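Local structure of yfhH hypothetical protein (Bacillus subtilis, 1SF9) at residues S98-G102 with V103-G107. The protein is of unknown function, forms a homodimer, and has been put forward as a transcriptional regulator. Residues are numbered along the deposited sequence; the frame is centred on the assembly and turned at random.
Sequences SYLNG and VFAWG
Tyr99 and Trp106 carry the side-chain contact of this beta hairpin with a two-residue loop, standing side by side on the face they share with Asn101 and Phe104. Trp106 CB sits over the face of the phenol ring, a CH-pi contact 3.6 Å from the ring centroid. The phenol and the five-membered ring of the indole are nearly parallel, at 10°, but slid so far that they scarcely overlap; instead Tyr99 OH rests over the indole, 3.5 Å from Trp106 CG. Tyr99 CG lies between its backbone N and carbonyl carbon (chi1 62°), which leans the ring over toward the partner strand. On the other face, Leu100 CD2 meets Ala105 CB at 3.9 Å.

Backbone bonds set the register. Asn101 and Phe104 exchange a pair of them around a type II' turn, with Gly102 at positive phi. At the far end Trp106 O accepts from both Ser98 N (2.6 Å) and Tyr99 N (3.0 Å); Ser98 and Tyr99 together face Trp106, a classic beta bulge. One water bridges Asn101 O and the edge of the indole at Trp106 NE1; a second links Gly102 O to Phe104 O.

Strand 115-120 pairs with the hairpin's second strand and supplies Glu116, which hydrogen-bonds Ser98 OG, while Val103 packs at the turn against Met69, Ala72 and Tyr73 of helix 57-74.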
loop_
_atom_site.group_PDB
_atom_site.type_symbol
_atom_site.label_atom_id
_atom_site.label_comp_id
_atom_site.label_asym_id
_atom_site.label_seq_id
_atom_site.Cartn_x
_atom_site.Cartn_y
_atom_site.Cartn_z
ATOM N N SER A 98 -5.664 -0.712 -14.941
ATOM C CA SER A 98 -6.951 -0.687 -15.642
ATOM C C SER A 98 -7.620 0.635 -15.260
ATOM O O SER A 98 -8.151 1.369 -16.115
ATOM C CB SER A 98 -7.831 -1.868 -15.237
ATOM O OG SER A 98 -7.271 -3.094 -15.717
ATOM N N TYR A 99 -7.641 0.913 -13.955
ATOM C CA TYR A 99 -8.196 2.173 -13.469
ATOM C C TYR A 99 -7.746 2.442 -12.046
ATOM O O TYR A 99 -7.164 1.579 -11.367
ATOM C CB TYR A 99 -9.747 2.198 -13.522
ATOM C CG TYR A 99 -10.412 1.163 -12.656
ATOM C CD1 TYR A 99 -10.772 1.447 -11.336
ATOM C CD2 TYR A 99 -10.653 -0.115 -13.143
ATOM C CE1 TYR A 99 -11.364 0.464 -10.523
ATOM C CE2 TYR A 99 -11.235 -1.101 -12.328
ATOM C CZ TYR A 99 -11.584 -0.794 -11.029
ATOM O OH TYR A 99 -12.160 -1.777 -10.244
ATOM N N LEU A 100 -7.992 3.658 -11.592
ATOM C CA LEU A 100 -7.613 4.040 -10.236
ATOM C C LEU A 100 -8.856 4.238 -9.386
ATOM O O LEU A 100 -9.916 4.616 -9.902
ATOM C CB LEU A 100 -6.835 5.357 -10.253
ATOM C CG LEU A 100 -5.552 5.397 -11.099
ATOM C CD1 LEU A 100 -5.072 6.818 -11.227
ATOM C CD2 LEU A 100 -4.500 4.529 -10.437
ATOM N N ASN A 101 -8.742 3.927 -8.090
ATOM C CA ASN A 101 -9.853 4.195 -7.173
ATOM C C ASN A 101 -9.217 4.413 -5.802
ATOM O O ASN A 101 -8.537 3.533 -5.276
ATOM C CB ASN A 101 -10.857 3.056 -7.115
ATOM C CG ASN A 101 -12.090 3.447 -6.319
ATOM O OD1 ASN A 101 -12.454 4.613 -6.290
ATOM N ND2 ASN A 101 -12.727 2.485 -5.694
ATOM N N GLY A 102 -9.429 5.592 -5.237
ATOM C CA GLY A 102 -8.814 5.898 -3.967
ATOM C C GLY A 102 -7.304 5.904 -4.162
ATOM O O GLY A 102 -6.795 6.511 -5.113
ATOM N N VAL A 103 -6.579 5.233 -3.268
ATOM C CA VAL A 103 -5.124 5.167 -3.396
ATOM C C VAL A 103 -4.682 3.847 -4.033
ATOM O O VAL A 103 -3.511 3.486 -3.976
ATOM C CB VAL A 103 -4.405 5.350 -2.016
ATOM C CG1 VAL A 103 -4.806 6.704 -1.414
ATOM C CG2 VAL A 103 -4.740 4.228 -1.072
ATOM N N PHE A 104 -5.618 3.147 -4.660
ATOM C CA PHE A 104 -5.260 1.881 -5.303
ATOM C C PHE A 104 -5.335 1.932 -6.807
ATOM O O PHE A 104 -6.065 2.733 -7.408
ATOM C CB PHE A 104 -6.184 0.748 -4.826
ATOM C CG PHE A 104 -5.982 0.366 -3.386
ATOM C CD1 PHE A 104 -5.038 -0.592 -3.052
ATOM C CD2 PHE A 104 -6.690 1.016 -2.366
ATOM C CE1 PHE A 104 -4.783 -0.909 -1.689
ATOM C CE2 PHE A 104 -6.446 0.707 -1.012
ATOM C CZ PHE A 104 -5.491 -0.250 -0.684
ATOM N N ALA A 105 -4.527 1.084 -7.422
ATOM C CA ALA A 105 -4.584 0.935 -8.854
ATOM C C ALA A 105 -5.154 -0.473 -9.070
ATOM O O ALA A 105 -4.630 -1.468 -8.558
ATOM C CB ALA A 105 -3.193 1.038 -9.466
ATOM N N TRP A 106 -6.252 -0.539 -9.813
ATOM C CA TRP A 106 -6.846 -1.824 -10.164
ATOM C C TRP A 106 -6.285 -2.168 -11.536
ATOM O O TRP A 106 -6.246 -1.314 -12.432
ATOM C CB TRP A 106 -8.364 -1.712 -10.222
ATOM C CG TRP A 106 -8.954 -1.649 -8.856
ATOM C CD1 TRP A 106 -9.102 -0.543 -8.079
ATOM C CD2 TRP A 106 -9.409 -2.759 -8.071
ATOM N NE1 TRP A 106 -9.626 -0.892 -6.842
ATOM C CE2 TRP A 106 -9.820 -2.246 -6.819
ATOM C CE3 TRP A 106 -9.504 -4.132 -8.307
ATOM C CZ2 TRP A 106 -10.330 -3.065 -5.799
ATOM C CZ3 TRP A 106 -10.016 -4.953 -7.288
ATOM C CH2 TRP A 106 -10.418 -4.412 -6.055
ATOM N N GLY A 107 -5.839 -3.408 -11.698
ATOM C CA GLY A 107 -5.254 -3.782 -12.975
ATOM C C GLY A 107 -4.863 -5.241 -12.929
ATOM O O GLY A 107 -5.515 -6.029 -12.260
HETATM O O HOH W 1 -10.106 0.881 -4.372
HETATM O O HOH W 2 -5.165 5.668 -7.195
#